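Local coordinates for cystatin-F (Homo sapiens, PDB 2CH9), which inhibits cysteine proteases such as papain and cathepsin L, is a disulfide-linked homodimer, and may take part in immune regulation, at residues Thr45-Thr57 with Leu88-Thr102. Sequence-based numbering, arbitrary orientation.
With ZN (zinc ion), chain H; NAG (2-acetamido-2-deoxy-beta-D-glucopyranose), chain C; FUL (beta-L-fucopyranose), chain B.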
# COMPACT_ATOMS: atom_id res chain seq x y z
N THR A 45 -16.08 -11.43 -9.94
CA THR A 45 -17.07 -12.24 -9.25
C THR A 45 -18.13 -12.69 -10.25
O THR A 45 -18.15 -12.24 -11.38
CB THR A 45 -17.72 -11.46 -8.09
OG1 THR A 45 -18.28 -10.23 -8.57
CG2 THR A 45 -16.70 -11.15 -7.00
N ASN A 46 -19.01 -13.60 -9.82
CA ASN A 46 -20.06 -14.10 -10.69
C ASN A 46 -21.45 -13.90 -10.13
O ASN A 46 -22.26 -14.82 -10.13
CB ASN A 46 -19.87 -15.59 -10.97
CG ASN A 46 -18.67 -15.86 -11.83
OD1 ASN A 46 -18.77 -15.93 -13.06
ND2 ASN A 46 -17.50 -16.01 -11.19
N ASP A 47 -21.75 -12.70 -9.66
CA ASP A 47 -23.10 -12.39 -9.24
C ASP A 47 -23.95 -12.25 -10.50
O ASP A 47 -23.42 -12.10 -11.61
CB ASP A 47 -23.13 -11.09 -8.42
CG ASP A 47 -24.37 -10.99 -7.54
OD1 ASP A 47 -24.44 -11.69 -6.51
OD2 ASP A 47 -25.28 -10.20 -7.88
N MET A 48 -25.27 -12.29 -10.33
CA MET A 48 -26.14 -12.07 -11.46
C MET A 48 -26.43 -10.57 -11.66
O MET A 48 -26.84 -10.15 -12.74
CB MET A 48 -27.40 -12.93 -11.32
CG MET A 48 -28.70 -12.23 -11.04
SD MET A 48 -30.00 -13.18 -11.87
CE MET A 48 -29.49 -13.01 -13.59
N PHE A 49 -26.18 -9.78 -10.62
CA PHE A 49 -26.31 -8.32 -10.69
C PHE A 49 -24.97 -7.60 -10.56
O PHE A 49 -24.02 -8.12 -9.97
CB PHE A 49 -27.26 -7.81 -9.60
CG PHE A 49 -28.69 -8.28 -9.77
CD1 PHE A 49 -29.52 -7.71 -10.72
CD2 PHE A 49 -29.19 -9.30 -8.96
CE1 PHE A 49 -30.84 -8.14 -10.87
CE2 PHE A 49 -30.51 -9.73 -9.10
CZ PHE A 49 -31.34 -9.15 -10.06
N LEU A 50 -24.91 -6.39 -11.12
CA LEU A 50 -23.75 -5.53 -10.93
C LEU A 50 -23.79 -4.87 -9.54
O LEU A 50 -24.87 -4.53 -9.02
CB LEU A 50 -23.68 -4.43 -12.00
CG LEU A 50 -23.48 -4.75 -13.49
CD1 LEU A 50 -23.66 -3.46 -14.29
CD2 LEU A 50 -22.12 -5.37 -13.75
N PHE A 51 -22.62 -4.68 -8.95
CA PHE A 51 -22.50 -3.91 -7.71
C PHE A 51 -22.05 -2.50 -8.04
O PHE A 51 -21.51 -2.27 -9.11
CB PHE A 51 -21.52 -4.59 -6.76
CG PHE A 51 -22.10 -5.76 -6.01
CD1 PHE A 51 -22.53 -6.90 -6.69
CD2 PHE A 51 -22.20 -5.73 -4.62
CE1 PHE A 51 -23.06 -7.99 -5.98
CE2 PHE A 51 -22.73 -6.80 -3.91
CZ PHE A 51 -23.16 -7.94 -4.59
N LYS A 52 -22.27 -1.58 -7.11
CA LYS A 52 -21.88 -0.18 -7.28
C LYS A 52 -21.34 0.36 -5.95
O LYS A 52 -21.82 -0.02 -4.87
CB LYS A 52 -23.09 0.63 -7.76
CG LYS A 52 -22.86 2.11 -8.04
CD LYS A 52 -24.16 2.76 -8.49
CE LYS A 52 -23.98 4.23 -8.79
NZ LYS A 52 -25.28 4.87 -9.20
N GLU A 53 -20.35 1.24 -6.02
CA GLU A 53 -19.83 1.85 -4.81
C GLU A 53 -20.98 2.60 -4.11
O GLU A 53 -21.73 3.33 -4.76
CB GLU A 53 -18.63 2.76 -5.12
CG GLU A 53 -18.95 4.11 -5.81
CD GLU A 53 -19.25 4.01 -7.30
OE1 GLU A 53 -19.23 2.91 -7.90
OE2 GLU A 53 -19.52 5.07 -7.89
N SER A 54 -21.14 2.38 -2.81
CA SER A 54 -22.23 3.02 -2.07
C SER A 54 -21.75 4.07 -1.08
O SER A 54 -22.49 5.01 -0.78
CB SER A 54 -23.14 1.99 -1.40
OG SER A 54 -22.48 1.28 -0.37
N ARG A 55 -20.53 3.93 -0.57
CA ARG A 55 -19.99 4.86 0.42
C ARG A 55 -18.48 4.76 0.46
O ARG A 55 -17.94 3.67 0.44
CB ARG A 55 -20.59 4.57 1.81
CG ARG A 55 -20.19 5.55 2.90
CD ARG A 55 -21.20 5.54 4.06
NE ARG A 55 -21.01 4.38 4.94
CZ ARG A 55 -20.73 4.46 6.24
NH1 ARG A 55 -20.60 5.64 6.84
NH2 ARG A 55 -20.57 3.35 6.95
N ILE A 56 -17.80 5.90 0.53
CA ILE A 56 -16.36 5.91 0.70
C ILE A 56 -16.09 6.49 2.07
O ILE A 56 -16.34 7.67 2.31
CB ILE A 56 -15.65 6.74 -0.38
CG1 ILE A 56 -16.03 6.23 -1.76
CG2 ILE A 56 -14.13 6.73 -0.17
CD1 ILE A 56 -15.89 7.25 -2.84
N THR A 57 -15.61 5.65 2.99
CA THR A 57 -15.48 6.06 4.38
C THR A 57 -14.11 6.68 4.69
O THR A 57 -14.02 7.60 5.49
CB THR A 57 -15.80 4.91 5.36
OG1 THR A 57 -15.32 3.68 4.83
CG2 THR A 57 -17.30 4.79 5.54
N LEU A 88 -23.09 1.84 -14.80
CA LEU A 88 -23.31 1.97 -13.36
C LEU A 88 -23.86 3.30 -12.87
O LEU A 88 -24.59 3.32 -11.87
CB LEU A 88 -22.02 1.65 -12.59
CG LEU A 88 -21.68 0.18 -12.45
CD1 LEU A 88 -20.29 0.04 -11.88
CD2 LEU A 88 -22.72 -0.46 -11.55
N ASP A 89 -23.52 4.41 -13.54
CA ASP A 89 -24.09 5.71 -13.20
C ASP A 89 -25.62 5.71 -13.22
O ASP A 89 -26.24 6.48 -12.48
CB ASP A 89 -23.57 6.80 -14.15
CG ASP A 89 -22.12 7.16 -13.90
OD1 ASP A 89 -21.61 6.93 -12.78
OD2 ASP A 89 -21.48 7.70 -14.82
N ASP A 90 -26.21 4.85 -14.05
CA ASP A 90 -27.67 4.77 -14.15
C ASP A 90 -28.30 3.59 -13.39
O ASP A 90 -29.49 3.35 -13.50
CB ASP A 90 -28.10 4.76 -15.62
CG ASP A 90 -27.81 6.07 -16.32
OD1 ASP A 90 -27.93 7.15 -15.70
OD2 ASP A 90 -27.48 6.02 -17.52
N CYS A 91 -27.49 2.87 -12.61
CA CYS A 91 -28.01 1.77 -11.79
C CYS A 91 -28.30 2.22 -10.37
O CYS A 91 -27.49 2.90 -9.75
CB CYS A 91 -27.03 0.59 -11.79
SG CYS A 91 -26.81 -0.14 -13.44
N ASP A 92 -29.48 1.85 -9.87
CA ASP A 92 -29.86 2.12 -8.48
C ASP A 92 -29.72 0.85 -7.63
O ASP A 92 -29.71 -0.26 -8.17
CB ASP A 92 -31.29 2.69 -8.40
CG ASP A 92 -31.43 4.08 -9.06
OD1 ASP A 92 -30.59 4.99 -8.84
OD2 ASP A 92 -32.43 4.29 -9.79
N PHE A 93 -29.60 1.00 -6.31
CA PHE A 93 -29.41 -0.16 -5.44
C PHE A 93 -30.69 -0.99 -5.24
O PHE A 93 -31.80 -0.47 -5.31
CB PHE A 93 -28.79 0.24 -4.10
CG PHE A 93 -27.41 0.81 -4.22
CD1 PHE A 93 -26.32 -0.01 -4.46
CD2 PHE A 93 -27.20 2.18 -4.11
CE1 PHE A 93 -25.04 0.52 -4.58
CE2 PHE A 93 -25.92 2.72 -4.23
CZ PHE A 93 -24.84 1.89 -4.47
N GLN A 94 -30.50 -2.29 -4.98
CA GLN A 94 -31.60 -3.21 -4.69
C GLN A 94 -32.50 -2.69 -3.58
O GLN A 94 -32.01 -2.21 -2.55
CB GLN A 94 -31.05 -4.58 -4.30
CG GLN A 94 -30.52 -5.41 -5.46
CD GLN A 94 -31.62 -6.02 -6.32
OE1 GLN A 94 -32.78 -6.11 -5.91
NE2 GLN A 94 -31.25 -6.45 -7.53
N THR A 95 -33.80 -2.78 -3.81
CA THR A 95 -34.83 -2.42 -2.82
C THR A 95 -35.25 -3.68 -2.07
O THR A 95 -35.26 -3.70 -0.83
CB THR A 95 -36.05 -1.76 -3.52
OG1 THR A 95 -35.63 -0.57 -4.20
CG2 THR A 95 -37.16 -1.41 -2.52
N ASN A 96 -35.59 -4.73 -2.83
CA ASN A 96 -35.88 -6.08 -2.33
C ASN A 96 -34.90 -6.49 -1.23
O ASN A 96 -33.70 -6.62 -1.48
CB ASN A 96 -35.81 -7.07 -3.51
CG ASN A 96 -36.59 -8.36 -3.26
OD1 ASN A 96 -36.66 -8.85 -2.13
ND2 ASN A 96 -37.18 -8.91 -4.33
N HIS A 97 -35.42 -6.69 -0.01
CA HIS A 97 -34.57 -7.02 1.14
C HIS A 97 -33.81 -8.34 0.97
O HIS A 97 -32.68 -8.48 1.46
CB HIS A 97 -35.36 -7.03 2.46
CG HIS A 97 -34.51 -7.19 3.68
ND1 HIS A 97 -34.49 -8.34 4.44
CD2 HIS A 97 -33.62 -6.34 4.27
CE1 HIS A 97 -33.64 -8.20 5.44
NE2 HIS A 97 -33.10 -6.99 5.36
N THR A 98 -34.41 -9.29 0.26
CA THR A 98 -33.76 -10.57 -0.01
C THR A 98 -32.62 -10.46 -1.03
O THR A 98 -31.81 -11.38 -1.16
CB THR A 98 -34.76 -11.66 -0.44
OG1 THR A 98 -34.21 -12.95 -0.15
CG2 THR A 98 -35.06 -11.58 -1.93
N LEU A 99 -32.56 -9.33 -1.73
CA LEU A 99 -31.52 -9.12 -2.73
C LEU A 99 -30.52 -8.04 -2.32
O LEU A 99 -29.47 -7.90 -2.95
CB LEU A 99 -32.14 -8.83 -4.11
CG LEU A 99 -32.96 -9.97 -4.74
CD1 LEU A 99 -33.70 -9.49 -5.98
CD2 LEU A 99 -32.09 -11.19 -5.07
N LYS A 100 -30.84 -7.28 -1.27
CA LYS A 100 -29.91 -6.31 -0.69
C LYS A 100 -28.66 -7.01 -0.17
O LYS A 100 -28.74 -7.91 0.66
CB LYS A 100 -30.56 -5.55 0.47
CG LYS A 100 -31.27 -4.25 0.11
CD LYS A 100 -31.15 -3.25 1.27
CE LYS A 100 -32.12 -2.07 1.12
NZ LYS A 100 -33.52 -2.41 1.53
N GLN A 101 -27.50 -6.60 -0.68
CA GLN A 101 -26.21 -7.09 -0.19
C GLN A 101 -25.16 -5.99 -0.24
O GLN A 101 -24.97 -5.35 -1.28
CB GLN A 101 -25.74 -8.32 -0.98
CG GLN A 101 -24.35 -8.79 -0.58
CD GLN A 101 -24.09 -10.25 -0.89
OE1 GLN A 101 -23.12 -10.59 -1.57
NE2 GLN A 101 -24.96 -11.13 -0.38
N THR A 102 -24.49 -5.79 0.89
CA THR A 102 -23.42 -4.81 0.98
C THR A 102 -22.12 -5.48 1.42
O THR A 102 -22.13 -6.40 2.24
CB THR A 102 -23.79 -3.67 1.95
OG1 THR A 102 -25.03 -3.09 1.55
CG2 THR A 102 -22.73 -2.56 1.93
ZN ZN H . -31.85 6.22 -9.83
C1 NAG C . -37.67 -10.26 -4.16
C2 NAG C . -39.14 -10.40 -4.58
C3 NAG C . -39.64 -11.84 -4.43
C4 NAG C . -38.70 -12.85 -5.10
C5 NAG C . -37.23 -12.57 -4.73
C6 NAG C . -36.26 -13.43 -5.55
C7 NAG C . -40.39 -8.33 -4.28
C8 NAG C . -41.46 -7.62 -3.49
N2 NAG C . -40.00 -9.51 -3.81
O3 NAG C . -40.93 -11.96 -4.99
O4 NAG C . -39.08 -14.16 -4.72
O5 NAG C . -36.89 -11.20 -4.89
O6 NAG C . -36.00 -12.85 -6.81
O7 NAG C . -39.92 -7.82 -5.29
C1 FUL B . -13.05 -14.58 -14.54
C2 FUL B . -12.56 -15.69 -13.61
O2 FUL B . -11.23 -16.10 -13.89
C3 FUL B . -12.70 -15.00 -12.25
O3 FUL B . -12.15 -15.78 -11.20
C4 FUL B . -14.19 -14.65 -12.03
O4 FUL B . -14.91 -15.84 -11.79
C5 FUL B . -14.77 -13.87 -13.24
C6 FUL B . -16.27 -13.64 -13.18
O5 FUL B . -14.46 -14.52 -14.47
O HOH W 1 -29.75 6.77 -10.24
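The ammonium of Lys52 is gripped by two backbone carbonyls of the 88-102 loop: NZ donates to Cys91 O at 3.0 Å, the C=O...N angle of 160° being close to straight, and more weakly to Leu88 O at 3.2 Å. It gets there because the side chain is fully extended, with CG anti to the backbone N (chi1 -178°). Leu88 O also accepts from Cys91 N, which closes the short 3-10 turn that the lysine reaches, and the Cys91-Cys80 disulfide ties the same point to the chain just after strand 67-78.

Phe93 crosses the Lys52 side chain at about a right angle, its CE1 3.7 Å from Lys52 CB. The edge of this ring is turned to the strand backbone, with Lys52 O and Glu53 O near its plane, while Phe93 CZ meets Ser54 CB at 3.5 Å. From the 3-10 turn, Leu88 CD2 lies against the strand, 3.3 Å from Phe51 O and touching Lys52 CB. Without the ammonium, as with an alanine here, Cys91 O is likely to lose its lysine donor and Leu88 O its weaker one, with a gap opened between the strand and the turn at 88-91.

Farther along, Gln94 sets NE2 over the centre of the Phe49 ring, 3.5 Å above its plane, with the amide tilted 65° to the ring; this nitrogen is hydrogen-bonded to Thr78. Its neighbour in the chain, Met48, sets CG on the opposite face of Phe49, toward the rim.

The loop, glycosylated at Asn96, thus folds back over the start of strand 49-63, as the long connection between strands 67-78 and 102-112 of the cystatin fold, with its antiparallel sheet wrapped around helix 28-44.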